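Local coordinates for protein 2,3,4,5-tetrahydropyridine-2,6-dicarboxylate N-succinyltransferase (Campylobacter jejuni, PDB 2RIJ) that probably catalyses succinyl transfer from succinyl-CoA to tetrahydrodipicolinate, the step that opens the succinylase branch of lysine biosynthesis, at residues Ala242-Gly253 / Glu258-Glu269; Asp203-Ile212 / Ile220-Ala230. All coordinates share one frame; numbering follows the deposited sequence.

Contact 1. Residues Ala242-Gly253 / Glu258-Glu269; sequences ASYVNFNAGTTG and EGRISSSAIVGE
The carbonyl O of Ala242 takes a hydrogen bond from Arg260 NH1 at 3.0 Å; NH1 lies in the carbonyl plane, while the oxygen stands 22° out of the guanidinium plane, and the bend of the arginine chain at chi3 (-68°) turns its head back to this oxygen. The same guanidinium bonds through NH2 to Ser278 and to Asn302 of the second subunit. A water joins Ala242 N to Glu258 O. From Tyr244 to Asn246 the backbones pair in parallel, Ile261 N to Tyr244 O being the shortest of these bonds (2.7 Å), and Val245 lies on the same face as Ile261, CG2 to CD1. At the corner, in one of its two conformers, Ser263 OG donates to Phe247 O (2.6 Å) and sits over one face of the Phe247 ring, offset to its rim, and Asn248 O receives Ser264 N. Ala249 CB packs on Ile261 CG2 at 3.9 Å. Pairing resumes at Gly250, bonded to Ala265 O and Val267 N, and continues with Thr252 N to Val267 O. Thr252 CG2 presses on Ile266 CG2 at 3.4 Å, a tight carbon pair. Parallel pairing of successive coils fits the left-handed parallel beta-helix of hexapeptide-repeat acyltransferases; here one rung carries Glu258, predicted to form the acyl-anhydride intermediate, and Arg260, predicted to bind succinyl-CoA.

Contact 2. Residues Asp203-Ile212 / Ile220-Ala230; sequences DKFPRFLAHI and ILESSKVRMGA
Phe208 and Met228 carry the dense side of this contact. The Phe208 side chain runs alongside that of Val226, pointing the same way, with Phe208 CB 3.5 Å from Val226 CG1, and meets Ile220 CD1 with CE1 at 3.5 Å, crossing that side chain at about a right angle; Ala230 O lies at the ring edge, in its plane. With CG anti to the backbone N (chi1 -175°) and a bend at chi2, selenomethionine Met228 sets its selenium against His211 CB and Ile212 CG1, while its CB packs on Pro206 CG. Two backbone bonds hold the chains together here, Met228 N to Pro206 O and Phe208 N to Val226 O, each 3.0 Å. Beyond them Arg227 NH2 meets the syn lone pair of Asp203 OD2 at 2.9 Å in a nearly coplanar salt bridge. Phe205 CD1 lies over one face of the guanidinium, the planes 43° apart, an off-centre cation-pi pair with Arg227 CZ 4.4 Å from the Phe205 ring centroid. Packing is looser round Arg207: one guanidinium face rests on Ser224 CB, and a water bridges Leu209 N and Ser223 O. Its NH2 forms a salt bridge with Glu222 and a hydrogen bond with Leu221 O, both of the second subunit. The segments lie between helix 138-149, touching Pro206, Phe208, Ile212 and Met228, strand 43-48 beside Pro206 and His211, and strand 244-245 at Arg227 and Ala230.

From the N terminus, contact 2 comes first: 203-212 and 220-230 close a seven-residue loop that runs into strand 219-220. Contact 1 follows in series, joining 242-253 to 258-269 across strand 256-257, so the two neither nest nor cross. They nevertheless abut, with centres 13 Å apart. Val245 N lies 2.8 Å from Lys225 O, a probable hydrogen bond, and Asn246 OD1 lies 2.9 Å from Arg227 NH1, probably another. The rings of Phe205 and Phe247 also stack. Contact 2 thus lies against the first coil of contact 1, tying the preceding N-terminal part of the chain to the beta-helix, and both contacts touch the second subunit.

Contact 1. Residues Ala242-Gly253 / Glu258-Glu269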
loop_
_atom_site.group_PDB
_atom_site.type_symbol
_atom_site.label_atom_id
_atom_site.label_comp_id
_atom_site.label_asym_id
_atom_site.label_seq_id
_atom_site.Cartn_x
_atom_site.Cartn_y
_atom_site.Cartn_z
ATOM N N ALA A 242 -33.278 -3.123 7.780
ATOM C CA ALA A 242 -32.375 -4.227 7.500
ATOM C C ALA A 242 -31.944 -4.940 8.765
ATOM O O ALA A 242 -30.900 -5.536 8.795
ATOM C CB ALA A 242 -31.152 -3.735 6.681
ATOM N N SER A 243 -32.775 -4.843 9.803
ATOM C CA SER A 243 -32.502 -5.394 11.109
ATOM C C SER A 243 -32.988 -6.814 11.267
ATOM O O SER A 243 -33.817 -7.313 10.506
ATOM C CB SER A 243 -33.189 -4.568 12.192
ATOM O OG SER A 243 -33.031 -3.176 11.973
ATOM N N TYR A 244 -32.534 -7.441 12.330
ATOM C CA TYR A 244 -33.090 -8.702 12.747
ATOM C C TYR A 244 -32.617 -8.982 14.176
ATOM O O TYR A 244 -31.508 -8.640 14.525
ATOM C CB TYR A 244 -32.671 -9.862 11.857
ATOM C CG TYR A 244 -33.549 -11.099 12.035
ATOM C CD1 TYR A 244 -34.903 -11.032 11.789
ATOM C CD2 TYR A 244 -33.029 -12.320 12.471
ATOM C CE1 TYR A 244 -35.726 -12.092 11.979
ATOM C CE2 TYR A 244 -33.862 -13.430 12.630
ATOM C CZ TYR A 244 -35.195 -13.313 12.386
ATOM O OH TYR A 244 -36.027 -14.384 12.532
ATOM N N VAL A 245 -33.490 -9.568 14.981
ATOM C CA VAL A 245 -33.098 -10.214 16.261
ATOM C C VAL A 245 -33.651 -11.644 16.256
ATOM O O VAL A 245 -34.884 -11.895 16.250
ATOM C CB VAL A 245 -33.554 -9.473 17.458
ATOM C CG1 VAL A 245 -32.887 -10.047 18.745
ATOM C CG2 VAL A 245 -33.285 -7.911 17.288
ATOM N N ASN A 246 -32.729 -12.585 16.241
ATOM C CA ASN A 246 -33.077 -13.987 16.224
ATOM C C ASN A 246 -33.368 -14.495 17.657
ATOM O O ASN A 246 -33.256 -13.762 18.675
ATOM C CB ASN A 246 -31.929 -14.761 15.580
ATOM C CG ASN A 246 -32.371 -16.044 14.865
ATOM O OD1 ASN A 246 -33.400 -16.607 15.159
ATOM N ND2 ASN A 246 -31.603 -16.455 13.863
ATOM N N PHE A 247 -33.811 -15.739 17.755
ATOM C CA PHE A 247 -34.055 -16.306 19.075
ATOM C C PHE A 247 -32.750 -16.482 19.835
ATOM O O PHE A 247 -31.659 -16.629 19.216
ATOM C CB PHE A 247 -34.831 -17.626 18.978
ATOM C CG PHE A 247 -34.017 -18.774 18.560
ATOM C CD1 PHE A 247 -33.897 -19.089 17.243
ATOM C CD2 PHE A 247 -33.394 -19.574 19.502
ATOM C CE1 PHE A 247 -33.159 -20.183 16.843
ATOM C CE2 PHE A 247 -32.669 -20.683 19.112
ATOM C CZ PHE A 247 -32.537 -20.968 17.789
ATOM N N ASN A 248 -32.854 -16.417 21.170
ATOM C CA ASN A 248 -31.692 -16.461 22.077
ATOM C C ASN A 248 -30.624 -15.397 21.675
ATOM O O ASN A 248 -29.417 -15.646 21.739
ATOM C CB ASN A 248 -31.097 -17.880 22.048
ATOM C CG ASN A 248 -30.210 -18.174 23.212
ATOM O OD1 ASN A 248 -30.454 -17.739 24.353
ATOM N ND2 ASN A 248 -29.144 -18.929 22.936
ATOM N N ALA A 249 -31.108 -14.218 21.280
ATOM C CA ALA A 249 -30.296 -13.067 20.942
ATOM C C ALA A 249 -30.988 -11.827 21.455
ATOM O O ALA A 249 -32.203 -11.819 21.649
ATOM C CB ALA A 249 -30.099 -12.931 19.385
ATOM N N GLY A 250 -30.217 -10.772 21.651
ATOM C CA GLY A 250 -30.779 -9.460 21.916
ATOM C C GLY A 250 -29.866 -8.505 22.644
ATOM O O GLY A 250 -28.649 -8.476 22.415
ATOM N N THR A 251 -30.485 -7.722 23.525
ATOM C CA THR A 251 -29.878 -6.557 24.115
ATOM C C THR A 251 -30.001 -6.687 25.628
ATOM O O THR A 251 -31.001 -7.190 26.136
ATOM C CB THR A 251 -30.537 -5.230 23.648
ATOM O OG1 THR A 251 -31.915 -5.171 24.045
ATOM C CG2 THR A 251 -30.440 -5.096 22.102
ATOM N N THR A 252 -29.003 -6.223 26.325
ATOM C CA THR A 252 -29.057 -6.203 27.790
ATOM C C THR A 252 -29.208 -4.808 28.381
ATOM O O THR A 252 -29.243 -4.656 29.594
ATOM C CB THR A 252 -27.873 -6.939 28.407
ATOM O OG1 THR A 252 -26.652 -6.314 28.005
ATOM C CG2 THR A 252 -27.882 -8.441 27.982
ATOM N N GLY A 253 -29.380 -3.809 27.545
ATOM C CA GLY A 253 -29.775 -2.491 27.991
ATOM C C GLY A 253 -30.376 -1.814 26.808
ATOM O O GLY A 253 -30.389 -2.373 25.698
ATOM N N GLU A 258 -30.507 -1.286 14.211
ATOM C CA GLU A 258 -30.795 -1.123 12.812
ATOM C C GLU A 258 -30.096 -2.170 11.944
ATOM O O GLU A 258 -30.125 -2.120 10.691
ATOM C CB GLU A 258 -30.451 0.268 12.381
ATOM C CG GLU A 258 -30.862 1.288 13.355
ATOM C CD GLU A 258 -30.781 2.681 12.751
ATOM O OE1 GLU A 258 -31.463 2.898 11.746
ATOM O OE2 GLU A 258 -30.044 3.544 13.244
ATOM N N GLY A 259 -29.531 -3.152 12.605
ATOM C CA GLY A 259 -28.838 -4.277 11.954
ATOM C C GLY A 259 -29.215 -5.607 12.573
ATOM O O GLY A 259 -30.218 -5.728 13.302
ATOM N N ARG A 260 -28.429 -6.633 12.264
ATOM C CA ARG A 260 -28.831 -8.013 12.433
ATOM C C ARG A 260 -28.058 -8.676 13.562
ATOM O O ARG A 260 -26.816 -8.735 13.543
ATOM C CB ARG A 260 -28.610 -8.769 11.121
ATOM C CG ARG A 260 -29.493 -8.183 10.020
ATOM C CD ARG A 260 -29.209 -8.816 8.692
ATOM N NE ARG A 260 -27.879 -8.459 8.189
ATOM C CZ ARG A 260 -27.608 -7.382 7.443
ATOM N NH1 ARG A 260 -28.520 -6.451 7.206
ATOM N NH2 ARG A 260 -26.379 -7.193 6.951
ATOM N N ILE A 261 -28.805 -9.133 14.546
ATOM C CA ILE A 261 -28.256 -9.820 15.704
ATOM C C ILE A 261 -28.573 -11.305 15.594
ATOM O O ILE A 261 -29.703 -11.746 15.831
ATOM C CB ILE A 261 -28.804 -9.283 17.017
ATOM C CG1 ILE A 261 -28.709 -7.760 17.046
ATOM C CG2 ILE A 261 -28.041 -9.883 18.219
ATOM C CD1 ILE A 261 -29.269 -7.089 18.282
ATOM N N SER A 262 -27.541 -12.098 15.311
ATOM C CA SER A 262 -27.682 -13.572 15.187
ATOM C C SER A 262 -27.899 -14.255 16.520
ATOM O O SER A 262 -27.585 -13.735 17.591
ATOM C CB SER A 262 -26.416 -14.191 14.543
ATOM O OG SER A 262 -26.226 -13.725 13.210
ATOM N N SER A 263 -28.443 -15.464 16.463
ATOM C CA SER A 263 -28.660 -16.260 17.665
ATOM C C SER A 263 -27.367 -16.398 18.438
ATOM O O SER A 263 -26.300 -16.588 17.849
ATOM C CB SER A 263 -29.225 -17.646 17.288
ATOM O OG SER A 263 -30.608 -17.551 17.044
ATOM N N SER A 264 -27.472 -16.275 19.767
ATOM C CA SER A 264 -26.398 -16.308 20.735
ATOM C C SER A 264 -25.675 -14.977 20.921
ATOM O O SER A 264 -24.922 -14.861 21.846
ATOM C CB SER A 264 -25.377 -17.420 20.482
ATOM O OG SER A 264 -26.001 -18.638 20.703
ATOM N N ALA A 265 -25.951 -13.995 20.077
ATOM C CA ALA A 265 -25.278 -12.675 20.181
ATOM C C ALA A 265 -26.027 -11.811 21.178
ATOM O O ALA A 265 -27.286 -11.819 21.211
ATOM C CB ALA A 265 -25.176 -11.995 18.806
ATOM N N ILE A 266 -25.256 -11.090 21.993
ATOM C CA ILE A 266 -25.748 -10.185 23.016
ATOM C C ILE A 266 -25.086 -8.840 22.842
ATOM O O ILE A 266 -23.862 -8.759 22.653
ATOM C CB ILE A 266 -25.460 -10.692 24.470
ATOM C CG1 ILE A 266 -26.126 -12.065 24.719
ATOM C CG2 ILE A 266 -25.989 -9.694 25.494
ATOM C CD1 ILE A 266 -25.669 -12.755 26.033
ATOM N N VAL A 267 -25.912 -7.797 22.870
ATOM C CA VAL A 267 -25.480 -6.411 22.697
ATOM C C VAL A 267 -25.761 -5.642 24.001
ATOM O O VAL A 267 -26.870 -5.638 24.495
ATOM C CB VAL A 267 -26.173 -5.772 21.481
ATOM C CG1 VAL A 267 -25.767 -4.315 21.282
ATOM C CG2 VAL A 267 -25.900 -6.617 20.201
ATOM N N GLY A 268 -24.740 -4.966 24.513
ATOM C CA GLY A 268 -24.793 -4.316 25.820
ATOM C C GLY A 268 -25.404 -2.933 25.746
ATOM O O GLY A 268 -25.512 -2.322 24.684
ATOM N N GLU A 269 -25.790 -2.441 26.917
ATOM C CA GLU A 269 -26.466 -1.147 27.071
ATOM C C GLU A 269 -25.800 0.022 26.390
ATOM O O GLU A 269 -24.567 0.243 26.520
ATOM C CB GLU A 269 -26.527 -0.842 28.579
ATOM C CG GLU A 269 -27.228 0.435 28.919
ATOM C CD GLU A 269 -27.396 0.511 30.456
ATOM O OE1 GLU A 269 -26.366 0.713 31.150
ATOM O OE2 GLU A 269 -28.529 0.263 30.944
HETATM O O HOH W 1 -32.269 -0.970 9.425
HETATM O O HOH W 2 -28.299 -17.017 13.805
HETATM O O HOH W 3 -25.536 -4.109 29.182
HETATM O O HOH W 4 -29.336 -2.574 31.630
#

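Contact 2. Residues Asp203-Ile212 / Ile220-Ala230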
loop_
_atom_site.group_PDB
_atom_site.type_symbol
_atom_site.label_atom_id
_atom_site.label_comp_id
_atom_site.label_asym_id
_atom_site.label_seq_id
_atom_site.Cartn_x
_atom_site.Cartn_y
_atom_site.Cartn_z
ATOM N N ASP A 203 -42.522 -21.164 8.566
ATOM C CA ASP A 203 -41.396 -21.408 9.437
ATOM C C ASP A 203 -41.834 -22.246 10.629
ATOM O O ASP A 203 -43.040 -22.512 10.875
ATOM C CB ASP A 203 -40.805 -20.078 9.955
ATOM C CG ASP A 203 -39.443 -20.241 10.659
ATOM O OD1 ASP A 203 -38.736 -21.244 10.431
ATOM O OD2 ASP A 203 -39.101 -19.363 11.491
ATOM N N LYS A 204 -40.842 -22.658 11.377
ATOM C CA LYS A 204 -41.021 -23.411 12.624
ATOM C C LYS A 204 -41.235 -22.548 13.874
ATOM O O LYS A 204 -41.699 -23.063 14.890
ATOM C CB LYS A 204 -39.801 -24.343 12.862
ATOM C CG LYS A 204 -39.734 -25.529 11.895
ATOM C CD LYS A 204 -38.462 -26.320 12.059
ATOM C CE LYS A 204 -38.552 -27.680 11.335
ATOM N NZ LYS A 204 -37.440 -28.565 11.646
ATOM N N PHE A 205 -40.848 -21.280 13.815
ATOM C CA PHE A 205 -40.946 -20.360 14.948
ATOM C C PHE A 205 -41.945 -19.240 14.630
ATOM O O PHE A 205 -41.966 -18.743 13.497
ATOM C CB PHE A 205 -39.610 -19.667 15.223
ATOM C CG PHE A 205 -38.570 -20.531 15.875
ATOM C CD1 PHE A 205 -37.945 -21.534 15.147
ATOM C CD2 PHE A 205 -38.177 -20.309 17.177
ATOM C CE1 PHE A 205 -36.972 -22.364 15.739
ATOM C CE2 PHE A 205 -37.197 -21.135 17.776
ATOM C CZ PHE A 205 -36.635 -22.183 17.048
ATOM N N PRO A 206 -42.675 -18.758 15.659
ATOM C CA PRO A 206 -43.496 -17.546 15.563
ATOM C C PRO A 206 -42.685 -16.282 15.863
ATOM O O PRO A 206 -41.470 -16.348 16.138
ATOM C CB PRO A 206 -44.552 -17.794 16.639
ATOM C CG PRO A 206 -43.810 -18.497 17.670
ATOM C CD PRO A 206 -42.769 -19.334 17.017
ATOM N N ARG A 207 -43.340 -15.143 15.729
ATOM C CA ARG A 207 -42.735 -13.882 15.993
ATOM C C ARG A 207 -42.973 -13.508 17.462
ATOM O O ARG A 207 -43.984 -13.869 18.071
ATOM C CB ARG A 207 -43.281 -12.833 15.038
ATOM C CG ARG A 207 -42.821 -13.139 13.582
ATOM C CD ARG A 207 -43.661 -12.616 12.561
ATOM N NE ARG A 207 -43.125 -12.898 11.234
ATOM C CZ ARG A 207 -43.623 -12.358 10.154
ATOM N NH1 ARG A 207 -44.645 -11.555 10.257
ATOM N NH2 ARG A 207 -43.092 -12.601 8.992
ATOM N N PHE A 208 -42.047 -12.728 17.974
ATOM C CA PHE A 208 -42.095 -12.137 19.337
ATOM C C PHE A 208 -43.402 -11.435 19.652
ATOM O O PHE A 208 -43.984 -11.694 20.695
ATOM C CB PHE A 208 -40.877 -11.191 19.446
ATOM C CG PHE A 208 -40.693 -10.458 20.727
ATOM C CD1 PHE A 208 -41.336 -9.241 20.932
ATOM C CD2 PHE A 208 -39.722 -10.878 21.667
ATOM C CE1 PHE A 208 -41.084 -8.476 22.070
ATOM C CE2 PHE A 208 -39.468 -10.125 22.794
ATOM C CZ PHE A 208 -40.185 -8.921 23.013
ATOM N N LEU A 209 -43.900 -10.593 18.735
ATOM C CA LEU A 209 -45.082 -9.807 19.024
ATOM C C LEU A 209 -46.378 -10.634 19.003
ATOM O O LEU A 209 -47.412 -10.158 19.417
ATOM C CB LEU A 209 -45.143 -8.550 18.115
ATOM C CG LEU A 209 -44.148 -7.440 18.472
ATOM C CD1 LEU A 209 -44.207 -6.370 17.332
ATOM C CD2 LEU A 209 -44.419 -6.813 19.866
ATOM N N ALA A 210 -46.308 -11.896 18.564
ATOM C CA ALA A 210 -47.470 -12.761 18.676
ATOM C C ALA A 210 -47.631 -13.179 20.158
ATOM O O ALA A 210 -48.689 -13.723 20.541
ATOM C CB ALA A 210 -47.364 -14.013 17.735
ATOM N N HIS A 211 -46.612 -12.926 20.974
ATOM C CA HIS A 211 -46.562 -13.471 22.358
ATOM C C HIS A 211 -46.228 -12.490 23.487
ATOM O O HIS A 211 -46.647 -12.722 24.620
ATOM C CB HIS A 211 -45.562 -14.639 22.416
ATOM C CG HIS A 211 -45.964 -15.801 21.586
ATOM N ND1 HIS A 211 -46.808 -16.792 22.038
ATOM C CD2 HIS A 211 -45.680 -16.102 20.295
ATOM C CE1 HIS A 211 -47.032 -17.648 21.056
ATOM N NE2 HIS A 211 -46.382 -17.241 19.981
ATOM N N ILE A 212 -45.438 -11.452 23.206
ATOM C CA ILE A 212 -44.846 -10.606 24.232
ATOM C C ILE A 212 -45.279 -9.176 24.003
ATOM O O ILE A 212 -45.337 -8.718 22.869
ATOM C CB ILE A 212 -43.289 -10.695 24.151
ATOM C CG1 ILE A 212 -42.860 -12.188 24.166
ATOM C CG2 ILE A 212 -42.565 -9.809 25.256
ATOM C CD1 ILE A 212 -43.012 -12.926 25.483
ATOM N N ILE A 220 -40.651 -1.894 18.371
ATOM C CA ILE A 220 -40.300 -2.866 17.352
ATOM C C ILE A 220 -41.085 -2.441 16.149
ATOM O O ILE A 220 -42.345 -2.574 16.108
ATOM C CB ILE A 220 -40.707 -4.277 17.747
ATOM C CG1 ILE A 220 -39.962 -4.731 18.993
ATOM C CG2 ILE A 220 -40.577 -5.224 16.559
ATOM C CD1 ILE A 220 -40.569 -6.006 19.658
ATOM N N LEU A 221 -40.407 -1.880 15.168
ATOM C CA LEU A 221 -41.127 -1.202 14.039
ATOM C C LEU A 221 -41.640 -2.140 12.962
ATOM O O LEU A 221 -42.319 -1.704 12.039
ATOM C CB LEU A 221 -40.275 -0.067 13.427
ATOM C CG LEU A 221 -40.411 1.298 14.116
ATOM C CD1 LEU A 221 -39.871 1.238 15.526
ATOM C CD2 LEU A 221 -39.736 2.413 13.259
ATOM N N GLU A 222 -41.347 -3.426 13.104
ATOM C CA GLU A 222 -41.874 -4.449 12.216
ATOM C C GLU A 222 -41.698 -5.812 12.866
ATOM O O GLU A 222 -40.575 -6.232 13.192
ATOM C CB GLU A 222 -41.203 -4.419 10.832
ATOM C CG GLU A 222 -41.517 -5.612 9.885
ATOM C CD GLU A 222 -42.993 -6.108 9.913
ATOM O OE1 GLU A 222 -43.911 -5.239 9.987
ATOM O OE2 GLU A 222 -43.256 -7.368 9.879
ATOM N N SER A 223 -42.820 -6.495 13.056
ATOM C CA SER A 223 -42.845 -7.780 13.737
ATOM C C SER A 223 -41.950 -8.851 13.116
ATOM O O SER A 223 -41.352 -9.591 13.833
ATOM C CB SER A 223 -44.280 -8.347 13.843
ATOM O OG SER A 223 -44.323 -9.542 14.628
ATOM N N SER A 224 -41.854 -8.958 11.792
ATOM C CA SER A 224 -41.038 -9.999 11.162
ATOM C C SER A 224 -39.531 -9.903 11.550
ATOM O O SER A 224 -38.757 -10.833 11.345
ATOM C CB SER A 224 -41.203 -9.925 9.638
ATOM O OG SER A 224 -40.663 -8.737 9.160
ATOM N N LYS A 225 -39.120 -8.776 12.136
ATOM C CA LYS A 225 -37.709 -8.550 12.480
ATOM C C LYS A 225 -37.289 -9.025 13.879
ATOM O O LYS A 225 -36.116 -8.940 14.206
ATOM C CB LYS A 225 -37.357 -7.079 12.356
ATOM C CG LYS A 225 -37.516 -6.450 10.963
ATOM C CD LYS A 225 -37.139 -7.436 9.837
ATOM C CE LYS A 225 -37.071 -6.756 8.447
ATOM N NZ LYS A 225 -35.792 -5.981 8.368
ATOM N N VAL A 226 -38.243 -9.486 14.676
ATOM C CA VAL A 226 -37.966 -10.045 16.014
ATOM C C VAL A 226 -38.620 -11.402 16.157
ATOM O O VAL A 226 -39.849 -11.530 16.282
ATOM C CB VAL A 226 -38.368 -9.076 17.142
ATOM C CG1 VAL A 226 -37.919 -9.617 18.540
ATOM C CG2 VAL A 226 -37.780 -7.677 16.897
ATOM N N ARG A 227 -37.785 -12.436 16.143
ATOM C CA ARG A 227 -38.263 -13.783 16.343
ATOM C C ARG A 227 -38.626 -14.047 17.808
ATOM O O ARG A 227 -38.037 -13.474 18.742
ATOM C CB ARG A 227 -37.215 -14.754 15.855
ATOM C CG ARG A 227 -37.753 -16.017 15.206
ATOM C CD ARG A 227 -36.560 -16.795 14.715
ATOM N NE ARG A 227 -36.906 -17.864 13.786
ATOM C CZ ARG A 227 -36.038 -18.709 13.281
ATOM N NH1 ARG A 227 -34.783 -18.610 13.620
ATOM N NH2 ARG A 227 -36.407 -19.653 12.429
HETATM N N MSE A 228 -39.629 -14.900 18.014
HETATM C CA MSE A 228 -39.902 -15.407 19.366
HETATM C C MSE A 228 -38.651 -16.083 19.977
HETATM O O MSE A 228 -37.920 -16.785 19.291
HETATM C CB MSE A 228 -41.124 -16.341 19.331
HETATM C CG MSE A 228 -41.588 -16.849 20.693
HETATM SE SE MSE A 228 -41.922 -15.389 21.931
HETATM C CE MSE A 228 -42.552 -16.532 23.417
ATOM N N GLY A 229 -38.398 -15.819 21.264
ATOM C CA GLY A 229 -37.154 -16.163 21.913
ATOM C C GLY A 229 -36.086 -15.054 21.980
ATOM O O GLY A 229 -35.083 -15.244 22.631
ATOM N N ALA A 230 -36.270 -13.953 21.238
ATOM C CA ALA A 230 -35.443 -12.776 21.352
ATOM C C ALA A 230 -35.666 -12.149 22.737
ATOM O O ALA A 230 -36.744 -12.271 23.341
ATOM C CB ALA A 230 -35.745 -11.748 20.191
HETATM O O HOH W 5 -42.200 -9.683 16.598
#